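Long-range contacts in cell wall binding protein cwp8 (Peptoclostridium difficile, PDB 5J6Q), which probably attaches to the cell wall of the bacterium through three CWB2 modules, as a protein associated with the S-layer: residues F420-N425 and A442-T447; D324-A329 and D429-S434. All coordinates share one frame; numbering follows the deposited sequence.

Interaction 1. Residues F420-N425 and A442-T447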
loop_
_atom_site.group_PDB
_atom_site.type_symbol
_atom_site.label_atom_id
_atom_site.label_comp_id
_atom_site.label_asym_id
_atom_site.label_seq_id
_atom_site.Cartn_x
_atom_site.Cartn_y
_atom_site.Cartn_z
ATOM N N PHE A 420 32.550 -25.036 8.992
ATOM C CA PHE A 420 31.350 -25.551 9.651
ATOM C C PHE A 420 31.083 -26.942 9.216
ATOM O O PHE A 420 31.287 -27.226 8.042
ATOM C CB PHE A 420 30.115 -24.686 9.262
ATOM C CG PHE A 420 30.117 -23.427 10.056
ATOM C CD1 PHE A 420 30.487 -22.225 9.476
ATOM C CD2 PHE A 420 29.832 -23.447 11.415
ATOM C CE1 PHE A 420 30.574 -21.085 10.239
ATOM C CE2 PHE A 420 29.921 -22.288 12.176
ATOM C CZ PHE A 420 30.292 -21.124 11.585
ATOM N N VAL A 421 30.609 -27.802 10.106
ATOM C CA VAL A 421 30.307 -29.192 9.708
ATOM C C VAL A 421 28.911 -29.507 10.022
ATOM O O VAL A 421 28.458 -29.262 11.130
ATOM C CB VAL A 421 31.231 -30.240 10.396
ATOM C CG1 VAL A 421 30.581 -31.625 10.359
ATOM C CG2 VAL A 421 32.568 -30.280 9.677
ATOM N N VAL A 422 28.198 -30.079 9.051
ATOM C CA VAL A 422 26.756 -30.362 9.197
ATOM C C VAL A 422 26.491 -31.692 8.581
ATOM O O VAL A 422 27.321 -32.151 7.780
ATOM C CB VAL A 422 25.950 -29.194 8.469
ATOM C CG1 VAL A 422 26.473 -27.797 8.932
ATOM C CG2 VAL A 422 26.094 -29.301 6.948
ATOM N N GLY A 423 25.340 -32.290 8.837
ATOM C CA GLY A 423 25.046 -33.608 8.272
ATOM C C GLY A 423 24.301 -33.559 6.956
ATOM O O GLY A 423 23.581 -32.619 6.628
ATOM N N GLY A 424 24.473 -34.598 6.161
ATOM C CA GLY A 424 23.847 -34.645 4.863
ATOM C C GLY A 424 22.343 -34.628 4.990
ATOM O O GLY A 424 21.650 -34.368 4.032
ATOM N N ASN A 425 21.839 -34.910 6.168
ATOM C CA ASN A 425 20.383 -34.822 6.368
ATOM C C ASN A 425 20.032 -33.596 7.252
ATOM O O ASN A 425 18.905 -33.498 7.732
ATOM C CB ASN A 425 19.835 -36.108 7.083
ATOM C CG ASN A 425 20.380 -36.281 8.511
ATOM O OD1 ASN A 425 21.111 -35.407 9.030
ATOM N ND2 ASN A 425 20.059 -37.386 9.238
ATOM N N ALA A 442 33.935 -18.942 5.558
ATOM C CA ALA A 442 33.910 -20.264 6.173
ATOM C C ALA A 442 33.182 -21.295 5.337
ATOM O O ALA A 442 32.033 -21.089 4.930
ATOM C CB ALA A 442 33.265 -20.182 7.535
ATOM N N PRO A 443 33.847 -22.407 4.979
ATOM C CA PRO A 443 33.153 -23.419 4.201
ATOM C C PRO A 443 32.146 -24.153 5.073
ATOM O O PRO A 443 32.216 -24.152 6.316
ATOM C CB PRO A 443 34.292 -24.328 3.702
ATOM C CG PRO A 443 35.441 -24.037 4.617
ATOM C CD PRO A 443 35.304 -22.613 4.966
ATOM N N ILE A 444 31.230 -24.835 4.404
ATOM C CA ILE A 444 30.239 -25.579 5.097
ATOM C C ILE A 444 30.448 -26.946 4.559
ATOM O O ILE A 444 30.127 -27.202 3.402
ATOM C CB ILE A 444 28.803 -25.065 4.773
ATOM C CG1 ILE A 444 28.524 -23.713 5.485
ATOM C CG2 ILE A 444 27.802 -26.110 5.187
ATOM C CD1 ILE A 444 27.241 -23.038 4.909
ATOM N N ILE A 445 30.949 -27.839 5.398
ATOM C CA ILE A 445 31.253 -29.165 4.931
ATOM C C ILE A 445 30.128 -30.036 5.360
ATOM O O ILE A 445 29.741 -30.011 6.533
ATOM C CB ILE A 445 32.623 -29.572 5.564
ATOM C CG1 ILE A 445 33.749 -28.568 5.120
ATOM C CG2 ILE A 445 32.958 -31.003 5.162
ATOM C CD1 ILE A 445 33.874 -28.484 3.560
ATOM N N VAL A 446 29.603 -30.775 4.436
ATOM C CA VAL A 446 28.502 -31.680 4.653
ATOM C C VAL A 446 29.146 -33.081 4.758
ATOM O O VAL A 446 29.940 -33.418 3.876
ATOM C CB VAL A 446 27.583 -31.579 3.447
ATOM C CG1 VAL A 446 26.396 -32.526 3.581
ATOM C CG2 VAL A 446 27.104 -30.142 3.255
ATOM N N THR A 447 28.779 -33.906 5.796
ATOM C CA THR A 447 29.406 -35.216 5.948
ATOM C C THR A 447 28.391 -36.337 6.236
ATOM O O THR A 447 27.280 -36.100 6.748
ATOM C CB THR A 447 30.480 -35.128 7.069
ATOM O OG1 THR A 447 31.239 -36.358 7.082
ATOM C CG2 THR A 447 29.854 -34.901 8.457
HETATM O O HOH W 1 25.210 -37.051 7.960
#

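Interaction 2. Residues D324-A329 and D429-S434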
loop_
_atom_site.group_PDB
_atom_site.type_symbol
_atom_site.label_atom_id
_atom_site.label_comp_id
_atom_site.label_asym_id
_atom_site.label_seq_id
_atom_site.Cartn_x
_atom_site.Cartn_y
_atom_site.Cartn_z
ATOM N N ASP A 324 23.178 -28.049 -1.607
ATOM C CA ASP A 324 24.175 -27.403 -2.443
ATOM C C ASP A 324 24.008 -25.914 -2.292
ATOM O O ASP A 324 24.991 -25.165 -2.245
ATOM C CB ASP A 324 23.980 -27.790 -3.922
ATOM C CG ASP A 324 23.890 -29.280 -4.185
ATOM O OD1 ASP A 324 24.399 -30.058 -3.360
ATOM O OD2 ASP A 324 23.302 -29.667 -5.234
ATOM N N GLY A 325 22.747 -25.469 -2.235
ATOM C CA GLY A 325 22.484 -24.060 -2.077
ATOM C C GLY A 325 22.969 -23.455 -0.770
ATOM O O GLY A 325 23.638 -22.433 -0.787
ATOM N N LEU A 326 22.636 -24.057 0.384
ATOM C CA LEU A 326 23.036 -23.434 1.658
ATOM C C LEU A 326 24.541 -23.443 1.747
ATOM O O LEU A 326 25.135 -22.461 2.199
ATOM C CB LEU A 326 22.356 -24.137 2.874
ATOM C CG LEU A 326 22.849 -25.541 3.248
ATOM C CD1 LEU A 326 24.072 -25.448 4.148
ATOM C CD2 LEU A 326 21.759 -26.265 4.045
ATOM N N ALA A 327 25.183 -24.578 1.272
ATOM C CA ALA A 327 26.668 -24.648 1.233
ATOM C C ALA A 327 27.220 -23.584 0.246
ATOM O O ALA A 327 28.355 -23.126 0.412
ATOM C CB ALA A 327 27.105 -26.041 0.792
ATOM N N SER A 328 26.419 -23.154 -0.773
ATOM C CA SER A 328 26.922 -22.140 -1.717
ATOM C C SER A 328 26.977 -20.698 -1.207
ATOM O O SER A 328 27.379 -19.819 -1.993
ATOM C CB SER A 328 26.073 -22.148 -2.970
ATOM O OG SER A 328 26.208 -23.421 -3.576
ATOM N N ALA A 329 26.620 -20.443 0.068
ATOM C CA ALA A 329 26.548 -19.058 0.532
ATOM C C ALA A 329 27.897 -18.371 0.611
ATOM O O ALA A 329 27.932 -17.224 0.156
ATOM C CB ALA A 329 25.860 -18.988 1.911
ATOM N N ASP A 429 18.871 -27.422 10.010
ATOM C CA ASP A 429 19.752 -26.906 11.089
ATOM C C ASP A 429 20.857 -26.108 10.484
ATOM O O ASP A 429 21.339 -25.128 11.083
ATOM C CB ASP A 429 20.463 -28.011 11.915
ATOM C CG ASP A 429 19.559 -28.713 12.872
ATOM O OD1 ASP A 429 18.458 -28.148 13.211
ATOM O OD2 ASP A 429 19.915 -29.804 13.302
ATOM N N ALA A 430 21.308 -26.571 9.326
ATOM C CA ALA A 430 22.431 -25.991 8.616
ATOM C C ALA A 430 22.171 -24.617 8.101
ATOM O O ALA A 430 23.016 -23.758 8.324
ATOM C CB ALA A 430 22.822 -26.902 7.477
ATOM N N MET A 431 21.021 -24.383 7.408
ATOM C CA MET A 431 20.607 -23.106 6.863
ATOM C C MET A 431 20.761 -21.945 7.834
ATOM O O MET A 431 20.910 -20.830 7.422
ATOM C CB MET A 431 19.147 -23.201 6.566
ATOM C CG MET A 431 18.695 -22.101 5.803
ATOM S SD MET A 431 19.340 -22.278 4.101
ATOM C CE MET A 431 18.679 -23.893 3.710
ATOM N N SER A 432 20.675 -22.223 9.092
ATOM C CA SER A 432 20.821 -21.251 10.141
ATOM C C SER A 432 22.260 -20.622 10.236
ATOM O O SER A 432 22.444 -19.481 10.729
ATOM C CB SER A 432 20.424 -21.966 11.431
ATOM O OG SER A 432 19.024 -21.904 11.667
ATOM N N ILE A 433 23.267 -21.344 9.726
ATOM C CA ILE A 433 24.668 -20.879 9.776
ATOM C C ILE A 433 25.135 -20.382 8.417
ATOM O O ILE A 433 26.244 -19.900 8.336
ATOM C CB ILE A 433 25.479 -22.117 10.332
ATOM C CG1 ILE A 433 26.794 -21.661 10.978
ATOM C CG2 ILE A 433 25.776 -23.113 9.190
ATOM C CD1 ILE A 433 26.666 -20.523 12.019
ATOM N N SER A 434 24.307 -20.461 7.313
ATOM C CA SER A 434 24.751 -19.933 6.022
ATOM C C SER A 434 25.164 -18.452 6.055
ATOM O O SER A 434 26.210 -18.176 5.518
ATOM C CB SER A 434 23.661 -20.134 4.960
ATOM O OG SER A 434 23.610 -21.530 4.662
#

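Interaction 1. Residues F420-N425 and A442-T447
Strand segments Phe420-Gly423 and Ile444-Thr447 run side by side in parallel, their axes 4.7 Å apart at closest approach. They belong to the four-stranded parallel sheet of a CWB2 module, a Toprim-like fold, in which 444-447 is an outer strand. The chain passes from one strand to the other through helices 427-430 and 434-438, a beta-alpha-beta crossover. Backbone bonds alternate in direction along the pair. The straightest joins Ile445 N to Phe420 O, 2.7 Å long with 175° at the hydrogen. Val422 gives its N to Ile445 O and takes Thr447 N on its own O.

Side chains of Phe420, Ile444, Val422 and Val446 lie on one face, paired across the strands. Val422 CG2 lies between its own backbone N and carbonyl carbon (CG1 at chi1 -50°). From there it meets Val446 CG2 at 3.9 Å and Ile444 CG2 at 4.0 Å. At the start of the pair, Phe420 CE1 rests 3.9 Å from Ala442 CB. On the other face, Val421 CG1 touches Thr447 CG2, also at 3.9 Å. Helix 401-410 packs on Ile445 and Val446. The last bond is bent: Gly424 N reaches Thr447 O at 3.2 Å, tilted 34° from the carbonyl plane. One water also bridges these two atoms, accepting from Gly424 N and donating to Thr447 O at 2.6 Å.

Interaction 2. Residues D324-A329 and D429-S434
Leu326 points its side chain at the segment 429-434 and meets Ala430, Met431 and Ser434. Both its methyl groups face the methyl of Ala430: CD2 lies 3.6 Å from Ala430 CB and CD1 3.8 Å. The fork is placed by chi1 of 72°, which sets CG between the backbone N and the carbonyl carbon. Met431 comes in across the base of the leucine. The bend at chi2 places SD beside Leu326, and the bend at chi3 folds CE onto it. SD sits 3.7 Å from Leu326 CB, and CE reaches Leu326 CD2 at 3.9 Å.

Ser434 adds the polar part. Its OG donates to Leu326 O at 3.0 Å, from 41° above the carbonyl plane, and not along a lone pair. Ala329 N binds the same oxygen from the opposite face. Two donors therefore grip this buried carbonyl near the end of helix 322-327. Beyond it, Ala329 CB packs against Ser434 CB at 3.9 Å.

The contact joins two CWB2 modules through helical segments at corresponding places, each between the first two strands of its four-stranded sheet. Helix 531-542 of the third CWB2 range touches Ala329, Met431 and Ser434. Helix 498-509 packs on Ile433, while helix 401-410 and strand 367-371 meet Ser328 of the first module.

In the fold
Both contacts are buried, and their centres lie about 8 Å apart. Interaction 1 is made within one CWB2 module, between neighbouring strands. Interaction 2 joins that module to the preceding one through helical segments. The chemistry follows this difference: backbone bonds dominate between the strands, whereas apolar packing of leucine, methionine and alanine side chains, with one serine hydroxyl, joins the helical segments. Segment 429-434 belongs to the crossover between the strands of interaction 1, so the two contacts share a layer of packing. Phe420 CE2 lies 3.4 Å from Ile433 CG1. Ile444 CD1 reaches Leu326 O at 3.5 Å, bringing the sheet of one module against the helix of the other.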